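Local coordinates for integron gene cassette protein HFX_CASS3 (Uncultured bacterium, PDB 3FYN) that is of unknown function but belongs to the GNAT family and is probably an acetyltransferase, encoded by an integron gene cassette, at residues V36-M41 with L52-A57; S42-E47 with V103-V108. One frame throughout, in Å; residues are numbered along the deposited sequence. Where two conformers were deposited one is given.

From the N terminus, helix 34-47 supplies a segment to each contact, 36-41 first and 42-47 directly after it. Contact 1 closes a short loop: the chain leaves this helix, turns through L52 and P53, and brings the start of helix 54-66 back against 36-41. Contact 2 closes a much longer one, passing through helix 54-66 and strands 71-78 and 81-93 before strand 98-108 returns beneath 42-47. The segments alternate along the chain, so the two loops cross instead of nesting. Helix 34-47 thereby joins its neighbouring helix to the sheet; at the junction L40 O of contact 1 lies 3.6 Å from F107 CE2 of contact 2.

Contact 1 (V36-M41 with L52-A57); sequences VLVRLM and LPHDAA
M41, a selenomethionine whose amide N bonds to L37 O at 2.9 Å in the helix, meets L52 at about a right angle. L52 CD2 presses on M41 CG at 3.5 Å, tighter than usual for two carbons; its approach to V38 O, which in one conformer of S42 accepts that residue's hydroxyl, is far more distant. M41 CG stands anti to the backbone N (chi1 -170°) and the chain runs on extended, carrying SE past L52 to within 4.4 Å of A57 CB. V38 turns both methyls to A57. Its CG1 lies 3.9 Å from A57 CB, and CG2 touches the same methyl. This is the pairing of the first two helices of a GNAT fold, which follow strand 26-28 and precede 71-78 in the chain, with P53 as N-cap of the second helix and A57 N bonded to P53 O. The small A57 lets the backbones come close: its CA is 5.9 Å from that of V38. In one of the two H54 conformers, V38 CG1 sits over the centre of one ring face as a CH-pi contact, 13° off the ring normal, while L52 O lies at the ring edge. Replacing V38 with an alanine would probably open a gap beside A57 and leave this imidazole face without its methyl, freer to turn. F61 of helix 54-66 also touches V38, L37 and M41, and I173 covers M41, L52 and A56. M41 packs as well on M94 of the second subunit.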
ATOM      1  N   VAL A  36      19.057  -0.107 -17.158  1.00 12.98           N
ATOM      2  CA  VAL A  36      19.850  -0.375 -15.964  1.00 12.99           C
ATOM      3  C   VAL A  36      18.972  -0.857 -14.800  1.00 12.87           C
ATOM      4  O   VAL A  36      19.355  -1.766 -14.059  1.00 12.24           O
ATOM      5  CB  VAL A  36      20.713   0.847 -15.561  1.00 13.24           C
ATOM      6  CG1 VAL A  36      21.192   0.716 -14.124  1.00 14.72           C
ATOM      7  CG2 VAL A  36      21.907   0.989 -16.509  1.00 14.37           C
ATOM      8  N   LEU A  37      17.786  -0.269 -14.652  1.00 12.44           N
ATOM      9  CA  LEU A  37      16.861  -0.707 -13.608  1.00 10.67           C
ATOM     10  C   LEU A  37      16.476  -2.174 -13.785  1.00 11.09           C
ATOM     11  O   LEU A  37      16.408  -2.936 -12.818  1.00 11.11           O
ATOM     12  CB  LEU A  37      15.606   0.169 -13.590  1.00 10.12           C
ATOM     13  CG  LEU A  37      15.840   1.551 -12.973  1.00 10.65           C
ATOM     14  CD1 LEU A  37      14.713   2.517 -13.352  1.00 12.83           C
ATOM     15  CD2 LEU A  37      16.006   1.443 -11.450  1.00 10.78           C
ATOM     16  N   VAL A  38      16.224  -2.563 -15.029  1.00 11.48           N
ATOM     17  CA  VAL A  38      15.881  -3.946 -15.328  1.00 12.28           C
ATOM     18  C   VAL A  38      17.034  -4.898 -14.995  1.00 13.51           C
ATOM     19  O   VAL A  38      16.810  -5.965 -14.425  1.00 13.73           O
ATOM     20  CB  VAL A  38      15.420  -4.115 -16.785  1.00 13.77           C
ATOM     21  CG1 VAL A  38      15.254  -5.591 -17.128  1.00 15.48           C
ATOM     22  CG2 VAL A  38      14.102  -3.376 -16.995  1.00 13.87           C
ATOM     23  N   ARG A  39      18.262  -4.513 -15.342  0.71 13.75           N
ATOM     24  CA  ARG A  39      19.410  -5.342 -14.991  0.71 14.70           C
ATOM     25  C   ARG A  39      19.544  -5.492 -13.481  0.71 14.02           C
ATOM     26  O   ARG A  39      19.778  -6.591 -12.975  0.71 14.83           O
ATOM     27  CB  ARG A  39      20.716  -4.787 -15.566  0.71 18.07           C
ATOM     28  CG  ARG A  39      21.921  -5.603 -15.122  0.71 21.82           C
ATOM     29  CD  ARG A  39      23.204  -5.185 -15.817  0.71 27.86           C
ATOM     30  NE  ARG A  39      23.667  -3.872 -15.381  0.71 32.68           N
ATOM     31  CZ  ARG A  39      23.382  -2.738 -16.012  0.71 35.01           C
ATOM     32  NH1 ARG A  39      22.625  -2.764 -17.103  0.71 34.29           N
ATOM     33  NH2 ARG A  39      23.844  -1.584 -15.552  0.71 35.93           N
ATOM     34  N   LEU A  40      19.402  -4.385 -12.763  1.00 13.80           N
ATOM     35  CA  LEU A  40      19.533  -4.420 -11.314  1.00 12.96           C
ATOM     36  C   LEU A  40      18.442  -5.290 -10.688  1.00 12.27           C
ATOM     37  O   LEU A  40      18.718  -6.104  -9.806  1.00 13.84           O
ATOM     38  CB  LEU A  40      19.526  -3.007 -10.720  1.00 13.25           C
ATOM     39  CG  LEU A  40      20.794  -2.193 -10.998  1.00 12.31           C
ATOM     40  CD1 LEU A  40      20.565  -0.743 -10.616  1.00 12.85           C
ATOM     41  CD2 LEU A  40      21.994  -2.770 -10.249  1.00 13.82           C
HETATM   42  N   MSE A  41      17.202  -5.124 -11.143  1.00 13.34           N
HETATM   43  CA  MSE A  41      16.114  -5.948 -10.628  1.00 12.07           C
HETATM   44  C   MSE A  41      16.359  -7.422 -10.958  1.00 13.68           C
HETATM   45  O   MSE A  41      16.039  -8.308 -10.169  1.00 14.00           O
HETATM   46  CB  MSE A  41      14.768  -5.495 -11.185  1.00 11.90           C
HETATM   47  CG  MSE A  41      13.582  -6.159 -10.493  1.00 11.50           C
HETATM   48 SE   MSE A  41      11.898  -5.511 -11.186  0.73 10.03          SE
HETATM   49  CE  MSE A  41      10.661  -6.555 -10.099  1.00 13.10           C
ATOM     50  N   LEU A  52      13.733 -13.400 -13.803  1.00 22.01           N
ATOM     51  CA  LEU A  52      12.869 -12.254 -14.015  1.00 19.24           C
ATOM     52  C   LEU A  52      12.664 -12.020 -15.503  1.00 17.89           C
ATOM     53  O   LEU A  52      13.615 -11.723 -16.221  1.00 18.66           O
ATOM     54  CB  LEU A  52      13.489 -11.008 -13.380  1.00 17.76           C
ATOM     55  CG  LEU A  52      12.717  -9.696 -13.550  1.00 17.97           C
ATOM     56  CD1 LEU A  52      11.392  -9.768 -12.800  1.00 21.50           C
ATOM     57  CD2 LEU A  52      13.551  -8.510 -13.069  1.00 17.66           C
ATOM     58  N   PRO A  53      11.421 -12.168 -15.978  1.00 17.41           N
ATOM     59  CA  PRO A  53      11.124 -11.880 -17.386  1.00 17.60           C
ATOM     60  C   PRO A  53      11.408 -10.422 -17.731  1.00 17.63           C
ATOM     61  O   PRO A  53      10.944  -9.505 -17.045  1.00 16.99           O
ATOM     62  CB  PRO A  53       9.625 -12.171 -17.495  1.00 18.04           C
ATOM     63  CG  PRO A  53       9.349 -13.133 -16.385  1.00 19.19           C
ATOM     64  CD  PRO A  53      10.257 -12.719 -15.265  1.00 19.21           C
ATOM     65  N   HIS A  54      12.171 -10.186 -18.790  0.53 19.27           N
ATOM     66  CA  HIS A  54      12.563  -8.817 -19.109  0.53 19.65           C
ATOM     67  C   HIS A  54      11.409  -7.928 -19.577  0.53 17.86           C
ATOM     68  O   HIS A  54      11.378  -6.740 -19.253  0.53 16.12           O
ATOM     69  CB  HIS A  54      13.739  -8.791 -20.087  0.53 22.76           C
ATOM     70  CG  HIS A  54      15.070  -8.935 -19.420  0.53 25.73           C
ATOM     71  ND1 HIS A  54      16.177  -8.203 -19.791  0.53 27.88           N
ATOM     72  CD2 HIS A  54      15.465  -9.711 -18.381  0.53 27.37           C
ATOM     73  CE1 HIS A  54      17.200  -8.534 -19.024  0.53 27.72           C
ATOM     74  NE2 HIS A  54      16.794  -9.447 -18.160  0.53 27.40           N
ATOM     75  N   ASP A  55      10.460  -8.491 -20.324  1.00 16.87           N
ATOM     76  CA  ASP A  55       9.285  -7.717 -20.712  1.00 17.07           C
ATOM     77  C   ASP A  55       8.500  -7.218 -19.498  1.00 14.95           C
ATOM     78  O   ASP A  55       8.100  -6.058 -19.450  1.00 15.02           O
ATOM     79  CB  ASP A  55       8.354  -8.545 -21.604  1.00 21.11           C
ATOM     80  CG  ASP A  55       8.809  -8.586 -23.051  1.00 28.47           C
ATOM     81  OD1 ASP A  55       9.873  -8.013 -23.361  1.00 30.59           O
ATOM     82  OD2 ASP A  55       8.100  -9.197 -23.879  1.00 33.19           O
ATOM     83  N   ALA A  56       8.277  -8.102 -18.529  1.00 13.74           N
ATOM     84  CA  ALA A  56       7.503  -7.758 -17.340  1.00 14.73           C
ATOM     85  C   ALA A  56       8.201  -6.671 -16.527  1.00 13.75           C
ATOM     86  O   ALA A  56       7.557  -5.759 -16.005  1.00 15.28           O
ATOM     87  CB  ALA A  56       7.260  -8.998 -16.476  1.00 16.26           C
ATOM     88  N   ALA A  57       9.522  -6.775 -16.419  1.00 12.07           N
ATOM     89  CA  ALA A  57      10.299  -5.779 -15.693  1.00 13.47           C
ATOM     90  C   ALA A  57      10.224  -4.417 -16.381  1.00 12.74           C
ATOM     91  O   ALA A  57      10.007  -3.393 -15.728  1.00 12.79           O
ATOM     92  CB  ALA A  57      11.738  -6.234 -15.549  1.00 14.43           C
TER

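Contact 2 (S42-E47 with V103-V108); sequences SEFYQE and VDDFFV. With MG (magnesium ion), chain B.
F44 and F107 form the tight part of this contact, their CD1 atoms 3.4 Å apart. The rings are nearly parallel, planes at 26°, but slid so far that they barely overlap; instead each covers the other's CB, F44 CB standing 3.8 Å from the F107 ring centroid and F107 CB taking the matching place over F44. Both CG atoms are anti to their backbone N (chi1 -177° for F44), which sends the side chains past one another in opposite directions. Glutamates E43 and E47 put OE1 at the F107 ring edge, their carboxylates steeply turned to it, and the same oxygens salt-bridge to R109 (E43) and R113 (E47). The axes of helix segment 42-47 and strand segment 103-108 cross at 87°, the first helix of the GNAT fold lying over the strand that leads towards R113, where this family probably has its loop for the cofactor pyrophosphate. Where D104 and D105 both bond to V87, the pairing is consistent with a beta bulge.

Beyond F44 the packing gives way to water. D105 OD1 lies at the F44 ring edge, 3.5 Å from CE2, and binds magnesium at 2.2 Å; five waters complete six ligands. Water 1 donates to D105 OD2 at 2.6 Å and hydrogen-bonds Y45 OH at 2.8 Å, linking helix to strand through solvent. Here the second subunit approaches, its M94 N bonded to D104 OD2.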
ATOM      1  N   SER A  42      16.934  -7.683 -12.127  0.50 13.33           N
ATOM      2  CA  SER A  42      17.245  -9.055 -12.521  0.50 14.62           C
ATOM      3  C   SER A  42      18.306  -9.653 -11.605  0.50 14.47           C
ATOM      4  O   SER A  42      18.238 -10.831 -11.244  0.50 15.50           O
ATOM      5  CB  SER A  42      17.712  -9.113 -13.976  0.50 14.48           C
ATOM      6  OG  SER A  42      16.686  -8.693 -14.858  0.50 14.73           O
ATOM      7  N   GLU A  43      19.286  -8.839 -11.225  1.00 14.50           N
ATOM      8  CA  GLU A  43      20.326  -9.296 -10.306  1.00 16.24           C
ATOM      9  C   GLU A  43      19.727  -9.584  -8.935  1.00 16.94           C
ATOM     10  O   GLU A  43      20.024 -10.602  -8.309  1.00 19.20           O
ATOM     11  CB  GLU A  43      21.438  -8.252 -10.190  1.00 18.04           C
ATOM     12  CG  GLU A  43      22.235  -8.074 -11.470  1.00 21.03           C
ATOM     13  CD  GLU A  43      23.284  -6.992 -11.357  1.00 23.86           C
ATOM     14  OE1 GLU A  43      23.538  -6.525 -10.227  1.00 23.59           O
ATOM     15  OE2 GLU A  43      23.861  -6.619 -12.397  1.00 27.81           O
ATOM     16  N   PHE A  44      18.881  -8.663  -8.481  1.00 16.02           N
ATOM     17  CA  PHE A  44      18.167  -8.769  -7.216  1.00 15.14           C
ATOM     18  C   PHE A  44      17.386 -10.086  -7.179  1.00 16.57           C
ATOM     19  O   PHE A  44      17.459 -10.849  -6.212  1.00 16.68           O
ATOM     20  CB  PHE A  44      17.232  -7.553  -7.111  1.00 15.31           C
ATOM     21  CG  PHE A  44      16.458  -7.455  -5.824  1.00 17.93           C
ATOM     22  CD1 PHE A  44      16.911  -8.049  -4.657  1.00 18.52           C
ATOM     23  CD2 PHE A  44      15.291  -6.711  -5.780  1.00 19.83           C
ATOM     24  CE1 PHE A  44      16.192  -7.933  -3.477  1.00 20.60           C
ATOM     25  CE2 PHE A  44      14.569  -6.586  -4.606  1.00 21.05           C
ATOM     26  CZ  PHE A  44      15.022  -7.196  -3.451  1.00 20.49           C
ATOM     27  N   TYR A  45      16.654 -10.360  -8.252  1.00 16.65           N
ATOM     28  CA  TYR A  45      15.890 -11.596  -8.349  1.00 17.53           C
ATOM     29  C   TYR A  45      16.759 -12.850  -8.443  1.00 19.36           C
ATOM     30  O   TYR A  45      16.445 -13.878  -7.834  1.00 19.83           O
ATOM     31  CB  TYR A  45      14.889 -11.516  -9.505  1.00 16.29           C
ATOM     32  CG  TYR A  45      13.584 -10.913  -9.055  1.00 15.54           C
ATOM     33  CD1 TYR A  45      13.540  -9.631  -8.520  1.00 14.92           C
ATOM     34  CD2 TYR A  45      12.404 -11.641  -9.107  1.00 17.64           C
ATOM     35  CE1 TYR A  45      12.353  -9.080  -8.082  1.00 14.63           C
ATOM     36  CE2 TYR A  45      11.210 -11.096  -8.669  1.00 17.86           C
ATOM     37  CZ  TYR A  45      11.193  -9.815  -8.159  1.00 15.00           C
ATOM     38  OH  TYR A  45      10.016  -9.262  -7.716  1.00 16.75           O
ATOM     39  N   GLN A  46      17.848 -12.769  -9.198  0.51 21.73           N
ATOM     40  CA  GLN A  46      18.737 -13.918  -9.341  0.51 25.68           C
ATOM     41  C   GLN A  46      19.358 -14.293  -7.999  0.51 26.65           C
ATOM     42  O   GLN A  46      19.566 -15.471  -7.711  0.51 27.11           O
ATOM     43  CB  GLN A  46      19.827 -13.644 -10.378  0.51 30.42           C
ATOM     44  CG  GLN A  46      20.709 -14.847 -10.675  0.51 35.71           C
ATOM     45  CD  GLN A  46      21.521 -14.674 -11.944  0.51 40.87           C
ATOM     46  OE1 GLN A  46      21.585 -13.582 -12.509  0.51 43.49           O
ATOM     47  NE2 GLN A  46      22.145 -15.755 -12.400  0.51 42.31           N
ATOM     48  N   GLU A  47      19.642 -13.287  -7.176  1.00 27.74           N
ATOM     49  CA  GLU A  47      20.217 -13.523  -5.855  1.00 29.82           C
ATOM     50  C   GLU A  47      19.258 -14.324  -4.981  1.00 32.79           C
ATOM     51  O   GLU A  47      19.684 -15.059  -4.087  1.00 34.13           O
ATOM     52  CB  GLU A  47      20.588 -12.199  -5.172  1.00 30.30           C
ATOM     53  CG  GLU A  47      21.353 -12.379  -3.864  1.00 32.30           C
ATOM     54  CD  GLU A  47      21.886 -11.075  -3.295  1.00 32.68           C
ATOM     55  OE1 GLU A  47      21.563 -10.002  -3.844  1.00 30.17           O
ATOM     56  OE2 GLU A  47      22.630 -11.123  -2.291  1.00 34.80           O
ATOM     57  N   VAL A 103       8.443   1.379   0.909  1.00 10.54           N
ATOM     58  CA  VAL A 103       9.704   1.030   0.270  1.00  9.40           C
ATOM     59  C   VAL A 103       9.429  -0.309  -0.407  1.00 10.88           C
ATOM     60  O   VAL A 103       9.530  -1.372   0.206  1.00 12.41           O
ATOM     61  CB  VAL A 103      10.871   0.928   1.273  1.00 11.17           C
ATOM     62  CG1 VAL A 103      12.168   0.600   0.544  1.00 11.65           C
ATOM     63  CG2 VAL A 103      11.011   2.237   2.048  1.00 13.88           C
ATOM     64  N   ASP A 104       9.026  -0.230  -1.667  1.00 10.85           N
ATOM     65  CA  ASP A 104       8.430  -1.357  -2.367  1.00 11.50           C
ATOM     66  C   ASP A 104       9.471  -2.345  -2.873  1.00 11.89           C
ATOM     67  O   ASP A 104       9.223  -3.543  -2.914  1.00 16.73           O
ATOM     68  CB  ASP A 104       7.571  -0.849  -3.522  1.00 11.77           C
ATOM     69  CG  ASP A 104       6.729  -1.938  -4.145  1.00 14.88           C
ATOM     70  OD1 ASP A 104       6.028  -2.658  -3.402  1.00 16.64           O
ATOM     71  OD2 ASP A 104       6.769  -2.064  -5.381  1.00 16.57           O
ATOM     72  N   ASP A 105      10.632  -1.834  -3.263  1.00 11.22           N
ATOM     73  CA  ASP A 105      11.768  -2.680  -3.608  1.00 12.11           C
ATOM     74  C   ASP A 105      13.033  -1.900  -3.296  1.00 12.70           C
ATOM     75  O   ASP A 105      13.042  -0.672  -3.342  1.00 14.12           O
ATOM     76  CB  ASP A 105      11.743  -3.101  -5.079  1.00 13.53           C
ATOM     77  CG  ASP A 105      11.242  -4.526  -5.268  1.00 15.84           C
ATOM     78  OD1 ASP A 105      11.288  -5.299  -4.287  1.00 17.07           O
ATOM     79  OD2 ASP A 105      10.820  -4.881  -6.389  1.00 16.02           O
ATOM     80  N   PHE A 106      14.097  -2.618  -2.972  1.00 11.35           N
ATOM     81  CA  PHE A 106      15.306  -1.993  -2.461  1.00 11.70           C
ATOM     82  C   PHE A 106      16.439  -2.977  -2.668  1.00 10.89           C
ATOM     83  O   PHE A 106      16.432  -4.076  -2.113  1.00 13.87           O
ATOM     84  CB  PHE A 106      15.097  -1.675  -0.975  1.00 13.80           C
ATOM     85  CG  PHE A 106      16.249  -0.978  -0.310  1.00 15.24           C
ATOM     86  CD1 PHE A 106      17.172  -0.246  -1.040  1.00 15.28           C
ATOM     87  CD2 PHE A 106      16.377  -1.020   1.072  1.00 17.76           C
ATOM     88  CE1 PHE A 106      18.212   0.407  -0.403  1.00 20.18           C
ATOM     89  CE2 PHE A 106      17.412  -0.370   1.711  1.00 20.80           C
ATOM     90  CZ  PHE A 106      18.331   0.344   0.974  1.00 21.02           C
ATOM     91  N   PHE A 107      17.408  -2.585  -3.486  1.00 11.38           N
ATOM     92  CA  PHE A 107      18.519  -3.464  -3.825  1.00 12.42           C
ATOM     93  C   PHE A 107      19.817  -2.683  -3.913  1.00 13.03           C
ATOM     94  O   PHE A 107      19.889  -1.648  -4.577  1.00 13.95           O
ATOM     95  CB  PHE A 107      18.251  -4.162  -5.160  1.00 11.97           C
ATOM     96  CG  PHE A 107      19.396  -5.022  -5.650  1.00 13.30           C
ATOM     97  CD1 PHE A 107      19.753  -6.179  -4.973  1.00 15.86           C
ATOM     98  CD2 PHE A 107      20.096  -4.684  -6.803  1.00 13.30           C
ATOM     99  CE1 PHE A 107      20.791  -6.986  -5.432  1.00 15.71           C
ATOM    100  CE2 PHE A 107      21.139  -5.484  -7.262  1.00 14.75           C
ATOM    101  CZ  PHE A 107      21.482  -6.633  -6.576  1.00 16.66           C
ATOM    102  N   VAL A 108      20.837  -3.192  -3.234  1.00 11.45           N
ATOM    103  CA  VAL A 108      22.201  -2.717  -3.410  1.00 12.57           C
ATOM    104  C   VAL A 108      23.045  -3.925  -3.805  1.00 13.34           C
ATOM    105  O   VAL A 108      22.957  -4.967  -3.162  1.00 13.84           O
ATOM    106  CB  VAL A 108      22.755  -2.110  -2.108  1.00 14.31           C
ATOM    107  CG1 VAL A 108      24.230  -1.747  -2.268  1.00 13.97           C
ATOM    108  CG2 VAL A 108      21.938  -0.890  -1.704  1.00 15.88           C
TER
HETATM  109 MG    MG B 201      10.273  -7.235  -3.858  1.00 23.33          MG
HETATM  110  O   HOH W   1       9.514  -7.096  -6.080  1.00 18.19           O
HETATM  111  O   HOH W   2      12.145  -8.501  -4.594  1.00 25.98           O
HETATM  112  O   HOH W   3       9.105  -9.082  -3.273  1.00 23.09           O
HETATM  113  O   HOH W   4       8.628  -5.857  -3.103  1.00 24.31           O
HETATM  114  O   HOH W   5      11.163  -7.213  -1.634  1.00 24.52           O